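Local atomic coordinates of effector protein B, substrate of the Dot/Icm secretion system (Legionella drancourtii, PDB entry 4JVS), a protein that probably acts as a GTPase-activating protein, a Dot/Icm-secreted bacterial effector whose GAP domain, the part present here, would stimulate GTP hydrolysis by a host small GTPase. Residues P24-E29 with E51-E56; Q62-F67 with V128-L133; V120-L125 with S155-M160; D244-I249 with Q274-S279. All coordinates share one frame; numbering follows the deposited sequence.

Contact 1 of 4, residues P24-E29 with E51-E56; sequences PLLQME and ESVRTE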
loop_
_atom_site.group_PDB
_atom_site.type_symbol
_atom_site.label_atom_id
_atom_site.label_comp_id
_atom_site.label_asym_id
_atom_site.label_seq_id
_atom_site.Cartn_x
_atom_site.Cartn_y
_atom_site.Cartn_z
ATOM N N PRO A 24 26.870 -15.806 2.571
ATOM C CA PRO A 24 26.134 -16.818 1.813
ATOM C C PRO A 24 25.353 -16.206 0.661
ATOM O O PRO A 24 25.006 -15.029 0.727
ATOM C CB PRO A 24 25.172 -17.390 2.851
ATOM C CG PRO A 24 25.023 -16.337 3.848
ATOM C CD PRO A 24 26.326 -15.633 3.926
ATOM N N LEU A 25 25.076 -17.005 -0.367
ATOM C CA LEU A 25 24.393 -16.540 -1.570
ATOM C C LEU A 25 22.936 -16.981 -1.583
ATOM O O LEU A 25 22.642 -18.174 -1.654
ATOM C CB LEU A 25 25.091 -17.111 -2.804
ATOM C CG LEU A 25 24.589 -16.756 -4.203
ATOM C CD1 LEU A 25 25.148 -15.426 -4.648
ATOM C CD2 LEU A 25 25.006 -17.833 -5.160
ATOM N N LEU A 26 22.022 -16.024 -1.514
ATOM C CA LEU A 26 20.607 -16.351 -1.602
ATOM C C LEU A 26 20.267 -16.785 -3.017
ATOM O O LEU A 26 20.511 -16.049 -3.975
ATOM C CB LEU A 26 19.748 -15.156 -1.212
ATOM C CG LEU A 26 20.051 -14.542 0.147
ATOM C CD1 LEU A 26 19.108 -13.393 0.379
ATOM C CD2 LEU A 26 19.952 -15.584 1.258
ATOM N N GLN A 27 19.702 -17.981 -3.137
ATOM C CA GLN A 27 19.334 -18.529 -4.436
ATOM C C GLN A 27 17.871 -18.946 -4.491
ATOM O O GLN A 27 17.300 -19.371 -3.481
ATOM C CB GLN A 27 20.230 -19.716 -4.793
ATOM C CG GLN A 27 21.471 -19.329 -5.582
ATOM C CD GLN A 27 22.217 -20.533 -6.107
ATOM O OE1 GLN A 27 22.632 -21.406 -5.335
ATOM N NE2 GLN A 27 22.391 -20.595 -7.427
ATOM N N MET A 28 17.264 -18.864 -5.660
ATOM C CA MET A 28 15.867 -19.193 -5.786
ATOM C C MET A 28 15.651 -20.510 -6.460
ATOM O O MET A 28 16.168 -20.785 -7.506
ATOM C CB MET A 28 15.133 -18.119 -6.512
ATOM C CG MET A 28 15.146 -16.817 -5.778
ATOM S SD MET A 28 13.853 -15.778 -6.371
ATOM C CE MET A 28 12.473 -16.887 -6.408
ATOM N N GLU A 29 14.856 -21.322 -5.799
ATOM C CA GLU A 29 14.819 -22.743 -5.979
ATOM C C GLU A 29 14.075 -23.253 -7.189
ATOM O O GLU A 29 13.342 -22.537 -7.846
ATOM C CB GLU A 29 14.326 -23.431 -4.719
ATOM C CG GLU A 29 14.163 -22.523 -3.523
ATOM C CD GLU A 29 14.717 -23.133 -2.265
ATOM O OE1 GLU A 29 14.024 -23.918 -1.620
ATOM O OE2 GLU A 29 15.858 -22.824 -1.929
ATOM N N GLU A 51 28.003 -12.002 8.410
ATOM C CA GLU A 51 27.758 -10.592 8.720
ATOM C C GLU A 51 27.408 -9.753 7.480
ATOM O O GLU A 51 27.291 -8.526 7.559
ATOM C CB GLU A 51 28.940 -9.985 9.485
ATOM C CG GLU A 51 30.253 -9.994 8.723
ATOM C CD GLU A 51 31.460 -10.094 9.642
ATOM O OE1 GLU A 51 31.274 -10.142 10.884
ATOM O OE2 GLU A 51 32.594 -10.139 9.117
ATOM N N SER A 52 27.249 -10.425 6.339
ATOM C CA SER A 52 26.624 -9.820 5.162
ATOM C C SER A 52 25.897 -10.901 4.348
ATOM O O SER A 52 25.723 -12.020 4.833
ATOM C CB SER A 52 27.643 -9.045 4.317
ATOM O OG SER A 52 28.168 -9.839 3.266
ATOM N N VAL A 53 25.469 -10.565 3.129
ATOM C CA VAL A 53 24.693 -11.487 2.287
ATOM C C VAL A 53 24.731 -11.071 0.809
ATOM O O VAL A 53 24.803 -9.888 0.503
ATOM C CB VAL A 53 23.220 -11.588 2.784
ATOM C CG1 VAL A 53 22.532 -10.225 2.726
ATOM C CG2 VAL A 53 22.435 -12.630 1.994
ATOM N N ARG A 54 24.681 -12.039 -0.101
ATOM C CA ARG A 54 24.726 -11.758 -1.536
ATOM C C ARG A 54 23.369 -11.952 -2.230
ATOM O O ARG A 54 22.978 -13.076 -2.569
ATOM C CB ARG A 54 25.796 -12.614 -2.227
ATOM C CG ARG A 54 27.078 -12.776 -1.421
ATOM C CD ARG A 54 28.256 -13.203 -2.280
ATOM N NE ARG A 54 28.019 -14.419 -3.062
ATOM C CZ ARG A 54 28.346 -15.648 -2.667
ATOM N NH1 ARG A 54 28.906 -15.837 -1.483
ATOM N NH2 ARG A 54 28.115 -16.689 -3.454
ATOM N N THR A 55 22.674 -10.839 -2.464
ATOM C CA THR A 55 21.345 -10.858 -3.052
ATOM C C THR A 55 21.387 -10.617 -4.550
ATOM O O THR A 55 20.370 -10.290 -5.164
ATOM C CB THR A 55 20.478 -9.761 -2.442
ATOM O OG1 THR A 55 21.059 -8.486 -2.733
ATOM C CG2 THR A 55 20.385 -9.931 -0.939
ATOM N N GLU A 56 22.569 -10.781 -5.134
ATOM C CA GLU A 56 22.794 -10.492 -6.553
ATOM C C GLU A 56 22.003 -11.427 -7.476
ATOM O O GLU A 56 21.533 -11.015 -8.534
ATOM C CB GLU A 56 24.294 -10.577 -6.878
ATOM C CG GLU A 56 25.224 -10.583 -5.641
ATOM C CD GLU A 56 25.265 -9.238 -4.905
ATOM O OE1 GLU A 56 25.494 -9.233 -3.673
ATOM O OE2 GLU A 56 25.071 -8.186 -5.558
#
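Leu25 and Arg54 form a single backbone bridge with their CA atoms 4.8 Å apart, and because Pro24 faces Val53 and Leu26 faces Thr55, the two chains run parallel. Two hydrogen bonds define it, both using the backbone of Arg54. Arg54 N donates to Pro24 O at 3.1 Å, nearly straight at 165°, while Leu26 N returns a longer and more bent bond to Arg54 O at 3.3 Å and 144°. The peptide groups flanking Leu25 thus grip Arg54 from N and from O, the pattern of an isolated parallel bridge rather than of a continuous sheet.

The bridge ties the loop preceding helix 34-45 to the loop following it, so that the helical excursion is closed at its base within the N-terminal part of the LepB-type GAP domain. On one side of the bridge the chain of Arg54 bends at chi3 (-55°), which folds the guanidinium back over Leu25. Leu25 CA lies over the centre of that plane, 4.1 Å above it, and the leucine chain crosses the arginine at about a right angle. The contact here is apolar carbon against a flat cationic group.

A second cluster forms where Leu26 CG sits 3.6 Å from Val53 CG2, and that methyl also approaches Pro24 O. Leu26 CD1 continues to Thr55 CG2 at 3.9 Å, the two side chains lying alongside and pointing the same way. Trp41 of helix 34-45 and Leu174 and Ile177 of helix 156-177 pack on this apolar side.

Contact 2 of 4, residues Q62-F67 with V128-L133; sequences QLAKCF and VDPKTL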
loop_
_atom_site.group_PDB
_atom_site.type_symbol
_atom_site.label_atom_id
_atom_site.label_comp_id
_atom_site.label_asym_id
_atom_site.label_seq_id
_atom_site.Cartn_x
_atom_site.Cartn_y
_atom_site.Cartn_z
ATOM N N GLN A 62 10.490 -12.655 -9.685
ATOM C CA GLN A 62 10.177 -14.056 -9.399
ATOM C C GLN A 62 9.892 -14.276 -7.911
ATOM O O GLN A 62 9.089 -15.129 -7.546
ATOM C CB GLN A 62 11.300 -14.994 -9.868
ATOM C CG GLN A 62 11.760 -14.785 -11.317
ATOM C CD GLN A 62 10.729 -15.194 -12.362
ATOM O OE1 GLN A 62 10.291 -16.350 -12.406
ATOM N NE2 GLN A 62 10.352 -14.248 -13.226
ATOM N N LEU A 63 10.556 -13.510 -7.049
ATOM C CA LEU A 63 10.327 -13.640 -5.623
ATOM C C LEU A 63 8.902 -13.207 -5.326
ATOM O O LEU A 63 8.216 -13.824 -4.509
ATOM C CB LEU A 63 11.309 -12.783 -4.834
ATOM C CG LEU A 63 11.886 -13.383 -3.544
ATOM C CD1 LEU A 63 12.426 -12.294 -2.634
ATOM C CD2 LEU A 63 10.861 -14.202 -2.832
ATOM N N ALA A 64 8.458 -12.148 -6.000
ATOM C CA ALA A 64 7.094 -11.664 -5.828
ATOM C C ALA A 64 6.038 -12.661 -6.335
ATOM O O ALA A 64 5.054 -12.912 -5.638
ATOM C CB ALA A 64 6.921 -10.297 -6.471
ATOM N N LYS A 65 6.227 -13.233 -7.525
ATOM C CA LYS A 65 5.314 -14.288 -7.988
ATOM C C LYS A 65 5.254 -15.419 -6.969
ATOM O O LYS A 65 4.185 -15.922 -6.638
ATOM C CB LYS A 65 5.720 -14.845 -9.358
ATOM C CG LYS A 65 5.752 -13.790 -10.474
ATOM C CD LYS A 65 6.738 -14.152 -11.604
ATOM C CE LYS A 65 6.897 -13.011 -12.629
ATOM N NZ LYS A 65 5.653 -12.726 -13.428
ATOM N N CYS A 66 6.417 -15.782 -6.454
ATOM C CA CYS A 66 6.558 -16.878 -5.508
ATOM C C CYS A 66 5.779 -16.611 -4.216
ATOM O O CYS A 66 5.070 -17.485 -3.704
ATOM C CB CYS A 66 8.045 -17.090 -5.217
ATOM S SG CYS A 66 8.456 -18.528 -4.221
ATOM N N PHE A 67 5.906 -15.400 -3.689
ATOM C CA PHE A 67 5.141 -15.027 -2.508
ATOM C C PHE A 67 3.644 -14.927 -2.823
ATOM O O PHE A 67 2.794 -15.358 -2.036
ATOM C CB PHE A 67 5.640 -13.708 -1.924
ATOM C CG PHE A 67 4.667 -13.073 -0.990
ATOM C CD1 PHE A 67 4.503 -13.568 0.288
ATOM C CD2 PHE A 67 3.900 -11.990 -1.394
ATOM C CE1 PHE A 67 3.606 -12.997 1.148
ATOM C CE2 PHE A 67 3.008 -11.413 -0.542
ATOM C CZ PHE A 67 2.856 -11.917 0.736
ATOM N N VAL A 128 2.178 -8.491 -3.942
ATOM C CA VAL A 128 3.291 -7.677 -4.390
ATOM C C VAL A 128 3.372 -7.710 -5.905
ATOM O O VAL A 128 3.544 -8.775 -6.498
ATOM C CB VAL A 128 4.629 -8.186 -3.817
ATOM C CG1 VAL A 128 5.719 -7.176 -4.056
ATOM C CG2 VAL A 128 4.495 -8.472 -2.339
ATOM N N ASP A 129 3.247 -6.541 -6.523
ATOM C CA ASP A 129 3.322 -6.416 -7.970
ATOM C C ASP A 129 4.711 -6.789 -8.447
ATOM O O ASP A 129 5.688 -6.122 -8.103
ATOM C CB ASP A 129 3.014 -4.976 -8.388
ATOM C CG ASP A 129 2.944 -4.811 -9.891
ATOM O OD1 ASP A 129 3.445 -3.784 -10.410
ATOM O OD2 ASP A 129 2.381 -5.718 -10.548
ATOM N N PRO A 130 4.810 -7.865 -9.238
ATOM C CA PRO A 130 6.109 -8.297 -9.776
ATOM C C PRO A 130 6.821 -7.198 -10.588
ATOM O O PRO A 130 8.041 -7.081 -10.505
ATOM C CB PRO A 130 5.736 -9.490 -10.671
ATOM C CG PRO A 130 4.460 -10.028 -10.078
ATOM C CD PRO A 130 3.725 -8.816 -9.560
ATOM N N LYS A 131 6.097 -6.351 -11.280
ATOM C CA LYS A 131 6.748 -5.309 -12.022
ATOM C C LYS A 131 7.263 -4.162 -11.218
ATOM O O LYS A 131 8.384 -3.753 -11.361
ATOM C CB LYS A 131 5.809 -4.748 -13.046
ATOM C CG LYS A 131 5.437 -5.696 -14.123
ATOM C CD LYS A 131 4.761 -4.952 -15.239
ATOM C CE LYS A 131 3.269 -4.878 -15.031
ATOM N NZ LYS A 131 2.582 -6.039 -15.638
ATOM N N THR A 132 6.419 -3.602 -10.391
ATOM C CA THR A 132 6.802 -2.397 -9.643
ATOM C C THR A 132 7.297 -2.637 -8.215
ATOM O O THR A 132 7.870 -1.737 -7.599
ATOM C CB THR A 132 5.643 -1.387 -9.579
ATOM O OG1 THR A 132 4.591 -1.917 -8.760
ATOM C CG2 THR A 132 5.107 -1.116 -10.971
ATOM N N LEU A 133 7.048 -3.835 -7.688
ATOM C CA LEU A 133 7.386 -4.181 -6.298
ATOM C C LEU A 133 6.627 -3.340 -5.274
ATOM O O LEU A 133 7.057 -3.190 -4.134
ATOM C CB LEU A 133 8.889 -4.101 -6.042
ATOM C CG LEU A 133 9.730 -5.195 -6.686
ATOM C CD1 LEU A 133 11.111 -5.164 -6.069
ATOM C CD2 LEU A 133 9.074 -6.547 -6.495
#
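Phe67 turns its CG anti to the backbone N (chi1 163°), and Val128 places CG1 anti to its own N (chi1 -168°), which leaves CG2 opposite the carbonyl carbon and directed at the ring. The outcome is a contact of Val128 CG2 with Phe67 CD2 at 3.7 Å, in which the two side chains cross at about a right angle. One turn earlier on the helix, Ala64 is the point of closest backbone approach, its CA 5.3 Å from that of Pro130. Its single methyl meets three neighbours: Ala64 CB is 3.7 Å from Val128 O, 3.9 Å from Pro130 CA and 4.3 Å from Leu133 CD2. Such a small residue lets the turn come in against helix 60-80.

That turn follows helix 118-124 and is stabilised internally by an Asx motif. Asp129 OD1 receives Thr132 N at 3.0 Å from well above the carboxylate plane, and through its anti lone pair it also accepts Thr132 OG1. Two donors therefore hold one carboxylate oxygen.

At the solvent side, the aliphatic part of Lys65 crosses the Pro130 ring, with Lys65 CG 4.0 Å from Pro130 CG. Asn68 takes up Val128 O through its ND2, Phe34 packs edge-to-face on Phe67, and apolar side chains of the other protein chain reach Val128 and Thr132.

Contact 3 of 4, residues V120-L125 with S155-M160; sequences VILRHL and SPWAKM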
loop_
_atom_site.group_PDB
_atom_site.type_symbol
_atom_site.label_atom_id
_atom_site.label_comp_id
_atom_site.label_asym_id
_atom_site.label_seq_id
_atom_site.Cartn_x
_atom_site.Cartn_y
_atom_site.Cartn_z
ATOM N N VAL A 120 -10.501 -12.087 -1.233
ATOM C CA VAL A 120 -10.122 -11.224 -2.345
ATOM C C VAL A 120 -9.503 -9.916 -1.815
ATOM O O VAL A 120 -8.454 -9.462 -2.285
ATOM C CB VAL A 120 -11.322 -10.923 -3.241
ATOM C CG1 VAL A 120 -10.863 -10.259 -4.503
ATOM C CG2 VAL A 120 -12.056 -12.209 -3.557
ATOM N N ILE A 121 -10.163 -9.325 -0.829
ATOM C CA ILE A 121 -9.632 -8.179 -0.125
ATOM C C ILE A 121 -8.230 -8.510 0.398
ATOM O O ILE A 121 -7.267 -7.778 0.118
ATOM C CB ILE A 121 -10.577 -7.767 1.023
ATOM C CG1 ILE A 121 -11.949 -7.380 0.451
ATOM C CG2 ILE A 121 -9.989 -6.611 1.823
ATOM C CD1 ILE A 121 -13.081 -7.331 1.467
ATOM N N LEU A 122 -8.114 -9.625 1.125
ATOM C CA LEU A 122 -6.822 -10.079 1.641
ATOM C C LEU A 122 -5.748 -10.163 0.556
ATOM O O LEU A 122 -4.642 -9.640 0.727
ATOM C CB LEU A 122 -6.959 -11.434 2.310
ATOM C CG LEU A 122 -5.661 -11.960 2.917
ATOM C CD1 LEU A 122 -5.225 -11.028 4.045
ATOM C CD2 LEU A 122 -5.812 -13.412 3.398
ATOM N N ARG A 123 -6.067 -10.760 -0.561
ATOM C CA ARG A 123 -5.165 -10.778 -1.679
ATOM C C ARG A 123 -4.848 -9.426 -2.218
ATOM O O ARG A 123 -3.773 -9.185 -2.660
ATOM C CB ARG A 123 -5.788 -11.565 -2.795
ATOM C CG ARG A 123 -5.634 -13.012 -2.717
ATOM C CD ARG A 123 -6.454 -13.575 -3.796
ATOM N NE ARG A 123 -6.497 -15.020 -3.838
ATOM C CZ ARG A 123 -7.583 -15.741 -3.606
ATOM N NH1 ARG A 123 -7.548 -17.041 -3.702
ATOM N NH2 ARG A 123 -8.710 -15.172 -3.286
ATOM N N HIS A 124 -5.813 -8.546 -2.227
ATOM C CA HIS A 124 -5.612 -7.219 -2.792
ATOM C C HIS A 124 -4.653 -6.371 -1.982
ATOM O O HIS A 124 -3.800 -5.674 -2.541
ATOM C CB HIS A 124 -6.944 -6.488 -2.928
ATOM C CG HIS A 124 -7.631 -6.732 -4.232
ATOM N ND1 HIS A 124 -6.954 -7.126 -5.365
ATOM C CD2 HIS A 124 -8.937 -6.652 -4.582
ATOM C CE1 HIS A 124 -7.813 -7.281 -6.357
ATOM N NE2 HIS A 124 -9.022 -6.997 -5.909
ATOM N N LEU A 125 -4.804 -6.440 -0.664
ATOM C CA LEU A 125 -4.076 -5.582 0.258
ATOM C C LEU A 125 -2.684 -6.102 0.549
ATOM O O LEU A 125 -1.948 -5.490 1.326
ATOM C CB LEU A 125 -4.833 -5.456 1.580
ATOM C CG LEU A 125 -6.154 -4.707 1.463
ATOM C CD1 LEU A 125 -6.908 -4.677 2.793
ATOM C CD2 LEU A 125 -5.876 -3.322 0.946
ATOM N N SER A 155 -7.937 -11.830 15.502
ATOM C CA SER A 155 -8.815 -12.406 14.496
ATOM C C SER A 155 -8.018 -13.149 13.440
ATOM O O SER A 155 -6.857 -12.812 13.185
ATOM C CB SER A 155 -9.627 -11.302 13.826
ATOM O OG SER A 155 -8.768 -10.266 13.396
ATOM N N PRO A 156 -8.643 -14.159 12.816
ATOM C CA PRO A 156 -7.982 -14.888 11.735
ATOM C C PRO A 156 -7.485 -13.896 10.697
ATOM O O PRO A 156 -6.340 -14.013 10.273
ATOM C CB PRO A 156 -9.110 -15.751 11.164
ATOM C CG PRO A 156 -10.046 -15.919 12.295
ATOM C CD PRO A 156 -10.026 -14.616 13.013
ATOM N N TRP A 157 -8.327 -12.924 10.338
ATOM C CA TRP A 157 -7.955 -11.852 9.412
ATOM C C TRP A 157 -6.651 -11.178 9.801
ATOM O O TRP A 157 -5.747 -11.039 8.978
ATOM C CB TRP A 157 -9.046 -10.780 9.328
ATOM C CG TRP A 157 -8.625 -9.618 8.500
ATOM C CD1 TRP A 157 -8.101 -8.438 8.944
ATOM C CD2 TRP A 157 -8.655 -9.530 7.067
ATOM N NE1 TRP A 157 -7.811 -7.616 7.877
ATOM C CE2 TRP A 157 -8.144 -8.264 6.715
ATOM C CE3 TRP A 157 -9.068 -10.397 6.052
ATOM C CZ2 TRP A 157 -8.036 -7.846 5.392
ATOM C CZ3 TRP A 157 -8.967 -9.979 4.745
ATOM C CH2 TRP A 157 -8.454 -8.715 4.423
ATOM N N ALA A 158 -6.554 -10.761 11.059
ATOM C CA ALA A 158 -5.364 -10.069 11.530
ATOM C C ALA A 158 -4.135 -10.956 11.423
ATOM O O ALA A 158 -3.039 -10.460 11.172
ATOM C CB ALA A 158 -5.550 -9.599 12.955
ATOM N N LYS A 159 -4.322 -12.262 11.600
ATOM C CA LYS A 159 -3.209 -13.202 11.523
ATOM C C LYS A 159 -2.728 -13.408 10.089
ATOM O O LYS A 159 -1.524 -13.497 9.840
ATOM C CB LYS A 159 -3.572 -14.537 12.186
ATOM C CG LYS A 159 -3.621 -14.446 13.712
ATOM C CD LYS A 159 -4.188 -15.697 14.375
ATOM C CE LYS A 159 -4.309 -15.526 15.889
ATOM N NZ LYS A 159 -4.827 -16.760 16.546
ATOM N N MET A 160 -3.679 -13.475 9.156
ATOM C CA MET A 160 -3.390 -13.683 7.742
ATOM C C MET A 160 -2.698 -12.468 7.169
ATOM O O MET A 160 -1.732 -12.582 6.414
ATOM C CB MET A 160 -4.683 -13.902 6.971
ATOM C CG MET A 160 -5.493 -15.075 7.463
ATOM S SD MET A 160 -4.662 -16.642 7.180
ATOM C CE MET A 160 -5.535 -17.658 8.371
#
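Leu122 begins its contact with Trp157 at CB, which lies 3.5 Å from Trp157 CZ3 at the far end of the indole. With CG anti to the backbone N (chi1 -178°), the chain then extends across the aromatic system and splits between two partners. Its CD1 methyl sits over one face of the six-membered ring, 4.2 Å from the centroid and 22° off the normal, a CH-pi contact displaced toward the rim. The other methyl, CD2, turns to Met160 and reaches Met160 CB at 3.8 Å, crossing that side chain at about a right angle. Leucine and tryptophan thus slide past each other in opposite directions, each reaching toward the other's helix.

The helices themselves are well apart: the short axes of 120-124 and 156-160 approach no closer than 11.3 Å and cross at -27°, both running roughly the same way. The bulk of the indole bridges this width within the mainly helical packing of the GAP domain's N-terminal part. Ser155, at the N-cap just before helix 156-177, accepts Ala158 N at its OG (3.3 Å), and Trp157 projects from the first turn.

Two further side chains, Ile121 and Leu125, meet the CH2 and CZ2 end of the ring. Ile121 CG2 approaches Trp157 CH2 obliquely at 3.7 Å, and Leu125 CD1 lies near the ring plane, beyond its edge. Phe95 and Tyr148 add aromatic contacts to the same indole. Leu125 also packs on a basic side chain of the other protein chain, its own side chain being about 9 Å from the bound aluminium fluoride.

Contact 4 of 4, residues D244-I249 with Q274-S279; sequences DQLATI and QEVDDS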
loop_
_atom_site.group_PDB
_atom_site.type_symbol
_atom_site.label_atom_id
_atom_site.label_comp_id
_atom_site.label_asym_id
_atom_site.label_seq_id
_atom_site.Cartn_x
_atom_site.Cartn_y
_atom_site.Cartn_z
ATOM N N ASP A 244 -19.272 3.853 -11.363
ATOM C CA ASP A 244 -17.973 3.516 -10.805
ATOM C C ASP A 244 -17.975 2.172 -10.065
ATOM O O ASP A 244 -17.052 1.371 -10.219
ATOM C CB ASP A 244 -17.496 4.618 -9.867
ATOM C CG ASP A 244 -16.880 5.791 -10.606
ATOM O OD1 ASP A 244 -16.888 5.792 -11.857
ATOM O OD2 ASP A 244 -16.400 6.726 -9.924
ATOM N N GLN A 245 -19.005 1.939 -9.255
ATOM C CA GLN A 245 -19.168 0.666 -8.565
ATOM C C GLN A 245 -19.277 -0.480 -9.582
ATOM O O GLN A 245 -18.663 -1.547 -9.423
ATOM C CB GLN A 245 -20.401 0.703 -7.651
ATOM C CG GLN A 245 -20.119 1.040 -6.185
ATOM C CD GLN A 245 -21.393 1.291 -5.367
ATOM O OE1 GLN A 245 -22.452 1.591 -5.919
ATOM N NE2 GLN A 245 -21.287 1.166 -4.050
ATOM N N LEU A 246 -20.050 -0.250 -10.639
ATOM C CA LEU A 246 -20.309 -1.287 -11.627
ATOM C C LEU A 246 -19.054 -1.633 -12.426
ATOM O O LEU A 246 -18.760 -2.805 -12.657
ATOM C CB LEU A 246 -21.452 -0.865 -12.558
ATOM C CG LEU A 246 -22.887 -0.837 -12.013
ATOM C CD1 LEU A 246 -23.800 -0.111 -12.971
ATOM C CD2 LEU A 246 -23.398 -2.236 -11.780
ATOM N N ALA A 247 -18.320 -0.600 -12.840
ATOM C CA ALA A 247 -17.054 -0.752 -13.559
ATOM C C ALA A 247 -16.007 -1.451 -12.698
ATOM O O ALA A 247 -15.239 -2.276 -13.197
ATOM C CB ALA A 247 -16.535 0.608 -13.999
ATOM N N THR A 248 -15.969 -1.100 -11.414
ATOM C CA THR A 248 -15.120 -1.792 -10.455
ATOM C C THR A 248 -15.384 -3.300 -10.471
ATOM O O THR A 248 -14.448 -4.104 -10.449
ATOM C CB THR A 248 -15.320 -1.244 -9.032
ATOM O OG1 THR A 248 -14.928 0.130 -8.997
ATOM C CG2 THR A 248 -14.476 -2.017 -8.019
ATOM N N ILE A 249 -16.659 -3.676 -10.523
ATOM C CA ILE A 249 -17.050 -5.087 -10.560
ATOM C C ILE A 249 -16.583 -5.747 -11.861
ATOM O O ILE A 249 -15.959 -6.809 -11.838
ATOM C CB ILE A 249 -18.585 -5.271 -10.372
ATOM C CG1 ILE A 249 -19.001 -4.890 -8.947
ATOM C CG2 ILE A 249 -18.983 -6.695 -10.661
ATOM C CD1 ILE A 249 -20.500 -4.915 -8.688
ATOM N N GLN A 274 -24.996 1.390 -19.561
ATOM C CA GLN A 274 -24.874 2.806 -19.759
ATOM C C GLN A 274 -24.048 3.431 -18.695
ATOM O O GLN A 274 -23.225 4.260 -18.953
ATOM C CB GLN A 274 -26.243 3.400 -19.629
ATOM C CG GLN A 274 -26.699 4.180 -20.829
ATOM C CD GLN A 274 -28.132 4.562 -20.700
ATOM O OE1 GLN A 274 -28.699 4.483 -19.629
ATOM N NE2 GLN A 274 -28.731 4.974 -21.790
ATOM N N GLU A 275 -24.300 3.044 -17.468
ATOM C CA GLU A 275 -23.519 3.522 -16.370
ATOM C C GLU A 275 -22.121 3.034 -16.435
ATOM O O GLU A 275 -21.218 3.735 -16.076
ATOM C CB GLU A 275 -24.147 3.121 -15.074
ATOM C CG GLU A 275 -25.626 3.362 -15.067
ATOM C CD GLU A 275 -26.015 4.444 -14.125
ATOM O OE1 GLU A 275 -25.879 4.258 -12.923
ATOM O OE2 GLU A 275 -26.469 5.486 -14.590
ATOM N N VAL A 276 -21.952 1.795 -16.841
ATOM C CA VAL A 276 -20.646 1.219 -16.987
ATOM C C VAL A 276 -19.852 1.894 -18.050
ATOM O O VAL A 276 -18.697 2.119 -17.871
ATOM C CB VAL A 276 -20.717 -0.261 -17.298
ATOM C CG1 VAL A 276 -19.347 -0.790 -17.630
ATOM C CG2 VAL A 276 -21.257 -1.006 -16.116
ATOM N N ASP A 277 -20.481 2.215 -19.163
ATOM C CA ASP A 277 -19.802 2.862 -20.281
ATOM C C ASP A 277 -19.297 4.271 -19.955
ATOM O O ASP A 277 -18.174 4.630 -20.312
ATOM C CB ASP A 277 -20.704 2.903 -21.521
ATOM C CG ASP A 277 -19.960 3.359 -22.775
ATOM O OD1 ASP A 277 -20.527 4.175 -23.545
ATOM O OD2 ASP A 277 -18.816 2.894 -22.994
ATOM N N ASP A 278 -20.106 5.083 -19.289
ATOM C CA ASP A 278 -19.664 6.452 -19.055
ATOM C C ASP A 278 -18.708 6.568 -17.859
ATOM O O ASP A 278 -18.084 7.615 -17.641
ATOM C CB ASP A 278 -20.840 7.447 -19.011
ATOM C CG ASP A 278 -21.772 7.211 -17.849
ATOM O OD1 ASP A 278 -21.293 7.075 -16.699
ATOM O OD2 ASP A 278 -22.992 7.178 -18.088
ATOM N N SER A 279 -18.588 5.482 -17.098
ATOM C CA SER A 279 -17.535 5.387 -16.095
ATOM C C SER A 279 -16.233 4.917 -16.741
ATOM O O SER A 279 -15.159 5.412 -16.415
ATOM C CB SER A 279 -17.939 4.457 -14.956
ATOM O OG SER A 279 -18.195 5.196 -13.774
#
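Asp244, on the first turn of helix 243-253, meets Ser279 near the end of helix 271-280. Its CB bond leads away from that helix, yet with CG opposite the carbonyl carbon (chi1 -81°) the carboxylate swings back, and OD1 accepts a hydrogen bond from Ser279 OG. The modelled separation of 2.4 Å is implausibly short and its exact value is doubtful. The second oxygen, OD2, is taken by the backbone N of Ala106, so one carboxylate joins helix 271-280 to the small hairpin of strands 106-107 and 110-111.

Two residues on, Leu246 points at the partner helix. Its CB lies 3.6 Å from Val276 CG2, the two side chains being nearly perpendicular, while Leu246 CD1 goes further to Glu275 CB at 3.9 Å. Ala247 is the next contact: its CA comes within 5.3 Å of that of Val276, and its methyl faces Ser279 CB at 4.2 Å. The axes approach to 8.1 Å and cross at -85°, an almost orthogonal helix pair in the C-terminal part of the GAP domain, and small residues at Ala247 and Ser279 suit such a close crossing. Behind the interface, Thr248 OG1 donates to Asp244 O at 2.7 Å, from the face opposite that used by Thr248 N, so Asp244 O is doubly held.

The chemistry is thus an apolar crossing, Leu246 on Val276 and Ala247 on Ser279 CB, with a polar group at one end. The strength of the Ser279 bond stays open, but the second partner on OD2 would help to hold the rotation of the Asp244 carboxylate.

Overall arrangement
Contact 3 is the most central, wholly buried 8 Å from the chain's centre, and rests on aromatic and aliphatic packing. Contact 4 is also largely buried, but 22 Å out, and adds a carboxylate-hydroxyl pair, modelled very short, where two helices cross. Contacts 1 and 2 are only partly buried: contact 1 relies on backbone bonds between loops, contact 2 on packing of a turn against a helix. Those two touch through Met28 CE, 3.9 Å from Leu63 N. Helix 156-177 supplies a segment to contact 3 and backs contacts 1 and 2, while helix 60-80 supplies one side of contact 2 and packs on Met160 of contact 3. Contacts 2 and 3, whose segments alternate along the chain, both reach the partner protein.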